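Local coordinates for protein CghA (Chaetomium globosum, PDB 6KBC) that is a fungal protein of two calycin-like beta domains that holds the ligand WK1 in a pocket, at residues P166-Q170 with F184-A188; A188-A192 with A222-M226; P251-M257 with V271-R277; S283-L289 with T299-R304. All coordinates share one frame; numbering follows the deposited sequence.

How the contacts relate
Contacts 1 and 2 belong to the N-terminal calycin-like domain and meet at Ala188, where strand 181-200 turns a corner. Contacts 3 and 4 belong to the C-terminal one and are joined through the neighbouring strands 269-277 and 280-285. The first three are buried. Contact 4, its centre about 18 Å from that of the chain, is partly buried and mixes backbone pairing with hydrogen bonds from Asp301 and Arg287 and two bridging waters. Contact 3 is a regular antiparallel hairpin reaching the ligand, whereas contact 2 pairs two strands at a steep angle and contact 1 fits a loop to a strand. Contact 3 touches contact 4 within its domain and contacts 1 and 2 across the domain interface.

Contact 1: residues P166-Q170 with F184-A188; sequences PTLPQ and FRPIA
Thr167 and Pro169 are the main points at which loop 166-170 meets strand 181-200, close to the corner the strand turns at residues 186-188 in the N-terminal calycin-like domain. The hydroxyl of Thr167 donates to the backbone carbonyl of Arg185, in a bond modelled very short at 2.5 Å between OG1 and O, a length to be taken with caution. With chi1 at -172°, OG1 lies opposite the Thr167 nitrogen, which turns it to the Arg185 carbonyl, while the methyl CG2 rests 3.4 Å from Pro186 O. The methyl of Ala188 also touches this hydroxyl, its CB 3.7 Å from Thr167 OG1. Two residues further along the loop, the pyrrolidine of Pro169 sits on the ring of Phe184 in a CH-pi contact: Pro169 CG stands over the ring centre, 3.8 Å from the centroid and 11° off the normal. Between these points Leu168 extends CD2 to the alpha carbon of Pro186.

Two waters fill out the polar part. One donates to Thr167 O and accepts from Arg185 N at 2.7 Å, linking the two backbones. The second sits in the guanidinium plane of Arg185, accepting from NE and donating to Thr167 OG1, so that hydroxyl is both donor and acceptor.

Further out, helix 172-175 packs on both Pro169 and Phe184, and the C-terminal domain lies against the loop and the corner: the hydroxyl of Tyr276 is hydrogen-bonded to Pro166 O, and Arg185 NH1 is hydrogen-bonded to the carbonyl oxygen of Asn272.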
loop_
_atom_site.group_PDB
_atom_site.type_symbol
_atom_site.label_atom_id
_atom_site.label_comp_id
_atom_site.label_asym_id
_atom_site.label_seq_id
_atom_site.Cartn_x
_atom_site.Cartn_y
_atom_site.Cartn_z
ATOM N N PRO A 166 4.339 -3.276 16.399
ATOM C CA PRO A 166 2.907 -3.149 16.700
ATOM C C PRO A 166 2.179 -2.473 15.549
ATOM O O PRO A 166 2.651 -1.476 14.998
ATOM C CB PRO A 166 2.885 -2.282 17.966
ATOM C CG PRO A 166 4.180 -1.544 17.950
ATOM C CD PRO A 166 5.176 -2.477 17.309
ATOM N N THR A 167 1.015 -3.013 15.184
ATOM C CA THR A 167 0.353 -2.526 13.978
ATOM C C THR A 167 -1.147 -2.793 13.900
ATOM O O THR A 167 -1.864 -2.097 13.172
ATOM C CB THR A 167 1.025 -3.152 12.751
ATOM O OG1 THR A 167 0.512 -2.539 11.559
ATOM C CG2 THR A 167 0.759 -4.666 12.697
ATOM N N LEU A 168 -1.640 -3.816 14.612
ATOM C CA LEU A 168 -2.982 -4.274 14.255
ATOM C C LEU A 168 -4.033 -3.321 14.829
ATOM O O LEU A 168 -3.858 -2.796 15.932
ATOM C CB LEU A 168 -3.210 -5.707 14.763
ATOM C CG LEU A 168 -2.348 -6.770 14.054
ATOM C CD1 LEU A 168 -2.448 -8.156 14.728
ATOM C CD2 LEU A 168 -2.726 -6.891 12.578
ATOM N N PRO A 169 -5.110 -3.053 14.089
ATOM C CA PRO A 169 -6.138 -2.146 14.602
ATOM C C PRO A 169 -6.929 -2.806 15.716
ATOM O O PRO A 169 -7.271 -3.992 15.652
ATOM C CB PRO A 169 -7.016 -1.872 13.379
ATOM C CG PRO A 169 -6.874 -3.102 12.554
ATOM C CD PRO A 169 -5.450 -3.570 12.754
ATOM N N GLN A 170 -7.220 -2.017 16.740
ATOM C CA GLN A 170 -7.879 -2.504 17.938
ATOM C C GLN A 170 -9.374 -2.218 17.921
ATOM O O GLN A 170 -10.075 -2.562 18.879
ATOM C CB GLN A 170 -7.237 -1.862 19.164
ATOM C CG GLN A 170 -5.726 -2.130 19.356
ATOM C CD GLN A 170 -5.332 -3.603 19.290
ATOM O OE1 GLN A 170 -4.966 -4.126 18.231
ATOM N NE2 GLN A 170 -5.432 -4.289 20.425
ATOM N N PHE A 184 -5.031 -0.835 6.377
ATOM C CA PHE A 184 -4.098 -0.844 7.483
ATOM C C PHE A 184 -3.047 -1.904 7.168
ATOM O O PHE A 184 -3.044 -2.493 6.083
ATOM C CB PHE A 184 -4.838 -1.077 8.807
ATOM C CG PHE A 184 -5.598 -2.367 8.838
ATOM C CD1 PHE A 184 -6.914 -2.426 8.378
ATOM C CD2 PHE A 184 -4.989 -3.530 9.281
ATOM C CE1 PHE A 184 -7.610 -3.625 8.372
ATOM C CE2 PHE A 184 -5.680 -4.730 9.289
ATOM C CZ PHE A 184 -6.989 -4.779 8.839
ATOM N N ARG A 185 -2.163 -2.160 8.118
ATOM C CA ARG A 185 -0.957 -2.931 7.829
ATOM C C ARG A 185 -0.873 -4.156 8.725
ATOM O O ARG A 185 -0.414 -4.062 9.877
ATOM C CB ARG A 185 0.272 -2.038 7.984
ATOM C CG ARG A 185 0.306 -0.966 6.887
ATOM C CD ARG A 185 1.230 0.190 7.221
ATOM N NE ARG A 185 0.727 0.978 8.333
ATOM C CZ ARG A 185 -0.149 1.972 8.210
ATOM N NH1 ARG A 185 -0.610 2.308 7.012
ATOM N NH2 ARG A 185 -0.557 2.621 9.289
ATOM N N PRO A 186 -1.299 -5.322 8.244
ATOM C CA PRO A 186 -1.119 -6.547 9.042
ATOM C C PRO A 186 0.328 -6.804 9.408
ATOM O O PRO A 186 0.607 -7.309 10.506
ATOM C CB PRO A 186 -1.683 -7.633 8.123
ATOM C CG PRO A 186 -2.738 -6.918 7.339
ATOM C CD PRO A 186 -2.106 -5.569 7.036
ATOM N N ILE A 187 1.267 -6.478 8.523
ATOM C CA ILE A 187 2.682 -6.481 8.866
ATOM C C ILE A 187 3.260 -5.126 8.493
ATOM O O ILE A 187 3.413 -4.813 7.303
ATOM C CB ILE A 187 3.460 -7.609 8.184
ATOM C CG1 ILE A 187 2.843 -8.963 8.541
ATOM C CG2 ILE A 187 4.901 -7.538 8.619
ATOM C CD1 ILE A 187 3.318 -10.091 7.652
ATOM N N ALA A 188 3.593 -4.338 9.512
ATOM C CA ALA A 188 4.055 -2.972 9.311
ATOM C C ALA A 188 5.441 -2.947 8.689
ATOM O O ALA A 188 5.721 -2.106 7.825
ATOM C CB ALA A 188 4.057 -2.236 10.650
HETATM O O HOH W 1 -1.940 -1.026 10.521
HETATM O O HOH W 2 1.086 0.274 11.106
#

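Contact 2: residues A188-A192 with A222-M226; sequences AMANA and AFGGM
Ala188 O comes to 4.3 Å from Gly225 CA, a residue without a side chain, where strand 181-200 leaves its corner and begins an antiparallel pairing with strand 223-231 in the N-terminal calycin-like domain; the short segments run at 127° to each other, far from straight antiparallel. Met189 follows. Its chain leaves away from the partner but bends back at chi2 (55°), laying CE 3.5 Å from Phe223 CB; its sulfur stands obliquely to the aromatic ring, 5.0 Å from the centroid, as a Met-aromatic contact.

Ala190 forms the hydrogen-bonded pair with Gly224. Its own N-H gives only a weak, bent bond to Gly224 O, whereas Gly224 N reaches Ala190 O at 3.1 Å. That oxygen also receives the CA-H of Phe223. Asn191 pairs with Phe223 without hydrogen bonds, and its alpha carbon faces Ala222 O.

Ala192 N donates to Ala222 O in a straight bond (170°), though the donor lies well above that carbonyl's plane. The methyl of Ala192 packs against the Phe223 backbone. Beyond it Ala222 N donates to a water at 2.8 Å, and the same water lies 2.8 Å from Ala192 O.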
loop_
_atom_site.group_PDB
_atom_site.type_symbol
_atom_site.label_atom_id
_atom_site.label_comp_id
_atom_site.label_asym_id
_atom_site.label_seq_id
_atom_site.Cartn_x
_atom_site.Cartn_y
_atom_site.Cartn_z
ATOM N N ALA A 188 3.593 -4.338 9.512
ATOM C CA ALA A 188 4.055 -2.972 9.311
ATOM C C ALA A 188 5.441 -2.947 8.689
ATOM O O ALA A 188 5.721 -2.106 7.825
ATOM C CB ALA A 188 4.057 -2.236 10.650
ATOM N N MET A 189 6.322 -3.858 9.117
ATOM C CA MET A 189 7.723 -3.811 8.716
ATOM C C MET A 189 8.288 -5.226 8.733
ATOM O O MET A 189 8.113 -5.956 9.717
ATOM C CB MET A 189 8.526 -2.917 9.664
ATOM C CG MET A 189 9.991 -2.755 9.300
ATOM S SD MET A 189 10.252 -2.167 7.615
ATOM C CE MET A 189 11.957 -1.631 7.865
ATOM N N ALA A 190 8.976 -5.605 7.663
ATOM C CA ALA A 190 9.531 -6.944 7.558
ATOM C C ALA A 190 10.877 -6.885 6.856
ATOM O O ALA A 190 11.098 -6.036 5.986
ATOM C CB ALA A 190 8.588 -7.868 6.784
ATOM N N ASN A 191 11.786 -7.782 7.248
ATOM C CA ASN A 191 12.885 -8.128 6.355
ATOM C C ASN A 191 12.302 -8.770 5.119
ATOM O O ASN A 191 11.495 -9.696 5.212
ATOM C CB ASN A 191 13.875 -9.108 7.000
ATOM C CG ASN A 191 14.646 -8.498 8.121
ATOM O OD1 ASN A 191 14.830 -9.121 9.169
ATOM N ND2 ASN A 191 15.102 -7.264 7.928
ATOM N N ALA A 192 12.702 -8.284 3.958
ATOM C CA ALA A 192 12.151 -8.775 2.713
ATOM C C ALA A 192 13.240 -9.487 1.928
ATOM O O ALA A 192 14.405 -9.078 1.943
ATOM C CB ALA A 192 11.550 -7.629 1.891
ATOM N N ALA A 222 16.855 -5.415 2.844
ATOM C CA ALA A 222 15.664 -5.087 2.074
ATOM C C ALA A 222 14.441 -5.226 2.969
ATOM O O ALA A 222 14.384 -6.097 3.844
ATOM C CB ALA A 222 15.538 -5.990 0.849
ATOM N N PHE A 223 13.467 -4.349 2.769
ATOM C CA PHE A 223 12.354 -4.258 3.698
ATOM C C PHE A 223 11.055 -4.079 2.930
ATOM O O PHE A 223 11.031 -3.694 1.754
ATOM C CB PHE A 223 12.558 -3.107 4.702
ATOM C CG PHE A 223 12.499 -1.730 4.073
ATOM C CD1 PHE A 223 13.636 -1.156 3.508
ATOM C CD2 PHE A 223 11.310 -1.017 4.048
ATOM C CE1 PHE A 223 13.583 0.111 2.924
ATOM C CE2 PHE A 223 11.245 0.260 3.464
ATOM C CZ PHE A 223 12.379 0.824 2.897
ATOM N N GLY A 224 9.965 -4.345 3.626
ATOM C CA GLY A 224 8.664 -4.206 3.013
ATOM C C GLY A 224 7.606 -4.506 4.043
ATOM O O GLY A 224 7.901 -4.700 5.225
ATOM N N GLY A 225 6.374 -4.542 3.586
ATOM C CA GLY A 225 5.274 -4.816 4.505
ATOM C C GLY A 225 4.121 -5.454 3.789
ATOM O O GLY A 225 4.189 -5.625 2.585
ATOM N N MET A 226 3.102 -5.778 4.558
ATOM C CA MET A 226 1.872 -6.366 4.019
ATOM C C MET A 226 0.735 -5.429 4.419
ATOM O O MET A 226 0.635 -5.113 5.574
ATOM C CB MET A 226 1.649 -7.768 4.571
ATOM C CG MET A 226 0.615 -8.522 3.805
ATOM S SD MET A 226 -0.989 -8.189 4.466
ATOM C CE MET A 226 -2.031 -8.611 3.082
HETATM O O HOH W 3 16.895 -8.246 2.892
#

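Contact 3: residues P251-M257 with V271-R277; sequences PYVMAVM and VNAALYR. With WK1 ((2S)-3-[(2S,4E)-4-[[(1R,2S,4aR,6S,8R,8aS)-2-[(E)-but-2-en-2-yl]-6,8-dimethyl-1,2,4a,5,6,7,8,8a-octahydronaphthalen-1-yl]-oxidanyl-methylidene]-3,5-bis(oxidanylidene)pyrrolidin-2-yl]-2-methyl-2-oxidanyl-propanoic acid), chain B.
The guanidinium of Arg277 has Pro251 CG over one face, 3.7 Å above its centre, and the hydroxyl of Tyr252 at its edge. Arg277 NE donates to Tyr252 OH over 3.0 Å, with the oxygen close to the guanidinium plane. Ring and guanidinium planes are nearly perpendicular, 88° apart, and Pro251 CG also overhangs the rim of the Tyr252 ring. Glu380 completes this polar group, hydrogen-bonded to the Tyr252 hydroxyl and salt-bridged to Arg277. On the other face of the sheet, the Tyr276 ring turns an edge to Val253 O, 3.5 Å from CD1.

From this end the two strands run as a regular antiparallel hairpin, with paired backbone bonds at Val253-Tyr276, Ala255-Ala274 and Met257-Asn272. Leu275 CD1 packs on Met254 CB at 3.8 Å, and Val256 CG2 on Ala273 CB at the same distance. Met257, doubly bent, carries SD to 3.4 Å from C6 of the ligand WK1.

Strand 239-249 flanks the hairpin beyond Met254 and Val256, and strand 280-285 beyond Ala273 and Leu275. Strand 324-330 packs on the face of Met254, Val256 and Leu275; strand 181-200 of the N-terminal domain covers the face of Val253, Ala255 and Met257.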
loop_
_atom_site.group_PDB
_atom_site.type_symbol
_atom_site.label_atom_id
_atom_site.label_comp_id
_atom_site.label_asym_id
_atom_site.label_seq_id
_atom_site.Cartn_x
_atom_site.Cartn_y
_atom_site.Cartn_z
ATOM N N PRO A 251 16.727 5.142 12.057
ATOM C CA PRO A 251 15.865 4.338 12.935
ATOM C C PRO A 251 14.387 4.418 12.584
ATOM O O PRO A 251 13.587 3.708 13.205
ATOM C CB PRO A 251 16.115 4.956 14.313
ATOM C CG PRO A 251 16.359 6.399 13.997
ATOM C CD PRO A 251 17.109 6.419 12.683
ATOM N N TYR A 252 13.998 5.248 11.621
ATOM C CA TYR A 252 12.590 5.545 11.373
ATOM C C TYR A 252 12.036 4.660 10.276
ATOM O O TYR A 252 12.656 4.501 9.214
ATOM C CB TYR A 252 12.405 7.015 10.991
ATOM C CG TYR A 252 12.758 7.949 12.096
ATOM C CD1 TYR A 252 11.990 8.009 13.248
ATOM C CD2 TYR A 252 13.896 8.731 12.023
ATOM C CE1 TYR A 252 12.329 8.869 14.278
ATOM C CE2 TYR A 252 14.245 9.575 13.035
ATOM C CZ TYR A 252 13.458 9.643 14.162
ATOM O OH TYR A 252 13.813 10.506 15.174
ATOM N N VAL A 253 10.848 4.117 10.520
ATOM C CA VAL A 253 10.068 3.441 9.496
ATOM C C VAL A 253 8.705 4.114 9.459
ATOM O O VAL A 253 8.075 4.299 10.504
ATOM C CB VAL A 253 9.943 1.938 9.779
ATOM C CG1 VAL A 253 8.909 1.308 8.865
ATOM C CG2 VAL A 253 11.307 1.265 9.589
ATOM N N MET A 254 8.265 4.490 8.268
ATOM C CA MET A 254 7.003 5.207 8.128
ATOM C C MET A 254 6.176 4.589 7.021
ATOM O O MET A 254 6.707 4.165 5.985
ATOM C CB MET A 254 7.203 6.711 7.864
ATOM C CG MET A 254 7.740 7.093 6.503
ATOM S SD MET A 254 8.858 8.530 6.542
ATOM C CE MET A 254 10.156 8.052 7.700
ATOM N N ALA A 255 4.868 4.510 7.259
ATOM C CA ALA A 255 3.957 3.937 6.287
ATOM C C ALA A 255 2.676 4.748 6.330
ATOM O O ALA A 255 2.225 5.146 7.403
ATOM C CB ALA A 255 3.687 2.452 6.564
ATOM N N VAL A 256 2.139 5.054 5.159
ATOM C CA VAL A 256 1.063 6.034 5.050
ATOM C C VAL A 256 0.078 5.557 4.008
ATOM O O VAL A 256 0.469 5.079 2.940
ATOM C CB VAL A 256 1.577 7.442 4.657
ATOM C CG1 VAL A 256 0.398 8.400 4.417
ATOM C CG2 VAL A 256 2.489 8.003 5.731
ATOM N N MET A 257 -1.204 5.716 4.306
ATOM C CA MET A 257 -2.258 5.694 3.295
ATOM C C MET A 257 -3.114 6.906 3.626
ATOM O O MET A 257 -3.828 6.879 4.633
ATOM C CB MET A 257 -3.066 4.395 3.339
ATOM C CG MET A 257 -4.073 4.230 2.186
ATOM S SD MET A 257 -3.624 4.836 0.539
ATOM C CE MET A 257 -2.565 3.485 0.092
ATOM N N VAL A 271 -6.485 9.485 6.918
ATOM C CA VAL A 271 -5.204 8.794 6.841
ATOM C C VAL A 271 -5.191 7.611 7.797
ATOM O O VAL A 271 -5.772 7.650 8.883
ATOM C CB VAL A 271 -4.022 9.757 7.135
ATOM C CG1 VAL A 271 -3.975 10.136 8.606
ATOM C CG2 VAL A 271 -2.704 9.142 6.714
ATOM N N ASN A 272 -4.490 6.568 7.393
ATOM C CA ASN A 272 -4.079 5.512 8.306
ATOM C C ASN A 272 -2.572 5.391 8.128
ATOM O O ASN A 272 -2.111 4.973 7.067
ATOM C CB ASN A 272 -4.804 4.214 7.986
ATOM C CG ASN A 272 -4.671 3.208 9.098
ATOM O OD1 ASN A 272 -3.553 2.804 9.435
ATOM N ND2 ASN A 272 -5.794 2.854 9.729
ATOM N N ALA A 273 -1.814 5.824 9.131
ATOM C CA ALA A 273 -0.374 5.961 8.979
ATOM C C ALA A 273 0.298 5.628 10.294
ATOM O O ALA A 273 -0.320 5.654 11.363
ATOM C CB ALA A 273 0.034 7.376 8.545
ATOM N N ALA A 274 1.596 5.373 10.212
ATOM C CA ALA A 274 2.345 5.041 11.408
ATOM C C ALA A 274 3.794 5.444 11.210
ATOM O O ALA A 274 4.349 5.279 10.118
ATOM C CB ALA A 274 2.244 3.543 11.727
ATOM N N LEU A 275 4.396 5.973 12.268
ATOM C CA LEU A 275 5.829 6.200 12.313
ATOM C C LEU A 275 6.403 5.364 13.450
ATOM O O LEU A 275 5.862 5.359 14.560
ATOM C CB LEU A 275 6.170 7.665 12.513
ATOM C CG LEU A 275 7.659 7.974 12.624
ATOM C CD1 LEU A 275 8.367 7.750 11.284
ATOM C CD2 LEU A 275 7.844 9.407 13.118
ATOM N N TYR A 276 7.480 4.655 13.163
ATOM C CA TYR A 276 8.180 3.860 14.153
ATOM C C TYR A 276 9.585 4.407 14.278
ATOM O O TYR A 276 10.138 4.936 13.316
ATOM C CB TYR A 276 8.227 2.397 13.754
ATOM C CG TYR A 276 6.882 1.777 13.535
ATOM C CD1 TYR A 276 6.256 1.855 12.297
ATOM C CD2 TYR A 276 6.244 1.063 14.559
ATOM C CE1 TYR A 276 5.021 1.280 12.085
ATOM C CE2 TYR A 276 5.007 0.482 14.354
ATOM C CZ TYR A 276 4.401 0.594 13.119
ATOM O OH TYR A 276 3.180 0.015 12.893
ATOM N N ARG A 277 10.148 4.305 15.476
ATOM C CA ARG A 277 11.559 4.577 15.701
ATOM C C ARG A 277 12.143 3.351 16.384
ATOM O O ARG A 277 11.713 2.995 17.483
ATOM C CB ARG A 277 11.767 5.827 16.552
ATOM C CG ARG A 277 13.228 6.274 16.618
ATOM C CD ARG A 277 13.422 7.441 17.582
ATOM N NE ARG A 277 14.514 8.318 17.151
ATOM C CZ ARG A 277 15.812 8.044 17.298
ATOM N NH1 ARG A 277 16.206 6.911 17.875
ATOM N NH2 ARG A 277 16.721 8.912 16.871
HETATM O O WK1 B . -1.901 -0.706 -12.242
HETATM C C17 WK1 B . -1.097 -0.676 -11.347
HETATM O O1 WK1 B . -0.097 -1.336 -11.360
HETATM C C19 WK1 B . -1.315 0.203 -10.183
HETATM O O2 WK1 B . -2.425 1.021 -10.332
HETATM C C18 WK1 B . -0.145 1.127 -10.048
HETATM C C20 WK1 B . -1.528 -0.761 -9.049
HETATM C C22 WK1 B . -1.381 -0.090 -7.744
HETATM N N WK1 B . -1.378 -0.912 -6.549
HETATM C C21 WK1 B . -2.167 -0.364 -5.631
HETATM O O5 WK1 B . -2.329 -0.890 -4.439
HETATM C C23 WK1 B . -2.335 0.942 -7.407
HETATM O O4 WK1 B . -2.702 1.935 -8.191
HETATM C C24 WK1 B . -2.854 0.854 -6.086
HETATM C C16 WK1 B . -3.799 1.761 -5.442
HETATM O O3 WK1 B . -4.211 2.763 -6.118
HETATM C C9 WK1 B . -4.146 1.595 -4.022
HETATM C C8 WK1 B . -2.958 2.347 -3.357
HETATM C C12 WK1 B . -1.568 2.193 -3.940
HETATM C C13 WK1 B . -0.696 1.325 -3.480
HETATM C C90 WK1 B . 0.662 1.193 -4.080
HETATM C C14 WK1 B . -1.146 3.047 -5.082
HETATM C C7 WK1 B . -3.198 3.825 -3.297
HETATM C C6 WK1 B . -4.309 4.263 -2.768
HETATM C C3 WK1 B . -5.386 3.255 -2.524
HETATM C C4 WK1 B . -5.479 2.201 -3.608
HETATM C C5 WK1 B . -6.388 1.107 -3.083
HETATM C C11 WK1 B . -6.683 0.119 -4.167
HETATM C C2 WK1 B . -6.739 3.799 -2.144
HETATM C C1 WK1 B . -7.428 2.672 -1.441
HETATM C C10 WK1 B . -8.714 3.033 -0.774
HETATM C C WK1 B . -7.678 1.600 -2.457
#

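Contact 4: residues S283-L289 with T299-R304; sequences SNALRSL and TADAVR
Arg287 and Val303 open a short, weakly bonded parallel pairing of strands 288-289 and 302-308 in the C-terminal calycin-like domain, an exception among its mostly antiparallel neighbours; it rests on the bridge of Ser288 with Val303. Val303 N donates to Arg287 O over 2.9 Å, and Leu289 N returns a bond to Val303 O at 3.0 Å. The alpha carbon of Ser288 also lies close to Val303 O.

Side-chain hydrogen bonds hold the two ends of the crossing. Asp301 OD2 accepts the backbone N-H of Asn284 at 2.8 Å on its anti side, a little out of the carboxylate plane, while OD1 is bound by Ala332 N. At the outer end Arg287 NH1 donates to Thr299 OG1 at 2.7 Å, in the guanidinium plane and nearly linear. A bend at chi3 (-72°) brings the guanidinium to residues 299-300, with the methyl of Ala300 over the centre of one face.

Two waters bridge the backbones and side chains: one accepts from Leu286 N and donates to Asp301 O, and the other joins Arg287 NH1 to Ala300 O. The amide N of Ala300 is buried here with no partner in the model.

Apolar contacts lie on two sides of strand 302-304: Ala302 CB meets Leu289 CD1, and Val303 CB meets Ala285 CB at 3.8 Å.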
loop_
_atom_site.group_PDB
_atom_site.type_symbol
_atom_site.label_atom_id
_atom_site.label_comp_id
_atom_site.label_asym_id
_atom_site.label_seq_id
_atom_site.Cartn_x
_atom_site.Cartn_y
_atom_site.Cartn_z
ATOM N N SER A 283 4.224 7.464 16.391
ATOM C CA SER A 283 3.026 8.191 15.983
ATOM C C SER A 283 2.060 7.187 15.373
ATOM O O SER A 283 2.335 6.614 14.315
ATOM C CB SER A 283 3.358 9.313 14.991
ATOM O OG SER A 283 2.206 10.115 14.726
ATOM N N ASN A 284 0.933 6.965 16.046
ATOM C CA ASN A 284 -0.159 6.164 15.498
ATOM C C ASN A 284 -1.126 7.136 14.831
ATOM O O ASN A 284 -2.110 7.590 15.428
ATOM C CB ASN A 284 -0.819 5.348 16.604
ATOM C CG ASN A 284 -1.952 4.486 16.098
ATOM O OD1 ASN A 284 -2.087 4.261 14.906
ATOM N ND2 ASN A 284 -2.774 3.991 17.015
ATOM N N ALA A 285 -0.843 7.463 13.576
ATOM C CA ALA A 285 -1.420 8.649 12.943
ATOM C C ALA A 285 -2.693 8.261 12.204
ATOM O O ALA A 285 -2.656 7.794 11.063
ATOM C CB ALA A 285 -0.406 9.306 12.015
ATOM N N LEU A 286 -3.829 8.465 12.860
ATOM C CA LEU A 286 -5.130 8.257 12.244
ATOM C C LEU A 286 -5.812 9.584 11.947
ATOM O O LEU A 286 -6.999 9.607 11.605
ATOM C CB LEU A 286 -5.999 7.405 13.163
ATOM C CG LEU A 286 -5.374 6.042 13.461
ATOM C CD1 LEU A 286 -6.175 5.346 14.548
ATOM C CD2 LEU A 286 -5.293 5.193 12.176
ATOM N N ARG A 287 -5.079 10.683 12.084
ATOM C CA ARG A 287 -5.562 12.030 11.825
ATOM C C ARG A 287 -4.632 12.680 10.803
ATOM O O ARG A 287 -3.410 12.663 10.974
ATOM C CB ARG A 287 -5.602 12.839 13.130
ATOM C CG ARG A 287 -5.996 14.312 12.971
ATOM C CD ARG A 287 -5.901 15.027 14.320
ATOM N NE ARG A 287 -6.982 14.613 15.220
ATOM C CZ ARG A 287 -7.164 15.106 16.435
ATOM N NH1 ARG A 287 -6.334 16.027 16.905
ATOM N NH2 ARG A 287 -8.178 14.681 17.177
ATOM N N SER A 288 -5.207 13.241 9.742
ATOM C CA SER A 288 -4.459 13.874 8.661
ATOM C C SER A 288 -4.674 15.382 8.731
ATOM O O SER A 288 -5.807 15.848 8.613
ATOM C CB SER A 288 -4.923 13.325 7.310
ATOM O OG SER A 288 -4.102 13.781 6.235
ATOM N N LEU A 289 -3.573 16.150 8.874
ATOM C CA LEU A 289 -3.686 17.580 9.125
ATOM C C LEU A 289 -3.696 18.378 7.827
ATOM O O LEU A 289 -3.116 17.946 6.823
ATOM C CB LEU A 289 -2.519 18.056 9.965
ATOM C CG LEU A 289 -2.489 17.364 11.323
ATOM C CD1 LEU A 289 -1.189 17.676 12.025
ATOM C CD2 LEU A 289 -3.705 17.831 12.142
ATOM N N THR A 299 -3.517 17.194 19.980
ATOM C CA THR A 299 -4.473 16.496 20.825
ATOM C C THR A 299 -4.621 15.031 20.445
ATOM O O THR A 299 -5.353 14.298 21.119
ATOM C CB THR A 299 -5.841 17.183 20.762
ATOM O OG1 THR A 299 -6.398 17.048 19.446
ATOM C CG2 THR A 299 -5.678 18.665 21.095
ATOM N N ALA A 300 -3.976 14.602 19.367
ATOM C CA ALA A 300 -3.909 13.200 18.983
ATOM C C ALA A 300 -2.700 13.044 18.083
ATOM O O ALA A 300 -2.215 14.019 17.497
ATOM C CB ALA A 300 -5.169 12.723 18.263
ATOM N N ASP A 301 -2.211 11.810 17.993
ATOM C CA ASP A 301 -1.188 11.508 17.007
ATOM C C ASP A 301 -1.723 11.870 15.626
ATOM O O ASP A 301 -2.906 11.676 15.322
ATOM C CB ASP A 301 -0.814 10.029 17.045
ATOM C CG ASP A 301 0.008 9.624 18.283
ATOM O OD1 ASP A 301 0.296 10.450 19.192
ATOM O OD2 ASP A 301 0.368 8.432 18.328
ATOM N N ALA A 302 -0.852 12.388 14.776
ATOM C CA ALA A 302 -1.343 12.847 13.491
ATOM C C ALA A 302 -0.188 12.855 12.511
ATOM O O ALA A 302 0.983 12.808 12.898
ATOM C CB ALA A 302 -1.979 14.242 13.606
ATOM N N VAL A 303 -0.535 12.882 11.232
ATOM C CA VAL A 303 0.453 13.103 10.194
ATOM C C VAL A 303 -0.083 14.182 9.273
ATOM O O VAL A 303 -1.293 14.270 9.042
ATOM C CB VAL A 303 0.795 11.813 9.425
ATOM C CG1 VAL A 303 -0.390 11.306 8.643
ATOM C CG2 VAL A 303 2.005 12.060 8.507
ATOM N N ARG A 304 0.811 15.046 8.811
ATOM C CA ARG A 304 0.517 16.017 7.770
ATOM C C ARG A 304 1.275 15.611 6.519
ATOM O O ARG A 304 2.491 15.388 6.576
ATOM C CB ARG A 304 0.924 17.415 8.234
ATOM C CG ARG A 304 0.641 18.526 7.225
ATOM C CD ARG A 304 1.004 19.830 7.858
ATOM N NE ARG A 304 2.424 19.919 8.219
ATOM C CZ ARG A 304 3.374 20.325 7.378
ATOM N NH1 ARG A 304 3.054 20.668 6.137
ATOM N NH2 ARG A 304 4.638 20.401 7.778
HETATM O O HOH W 4 -4.742 9.796 15.399
HETATM O O HOH W 5 -3.215 16.386 16.272
#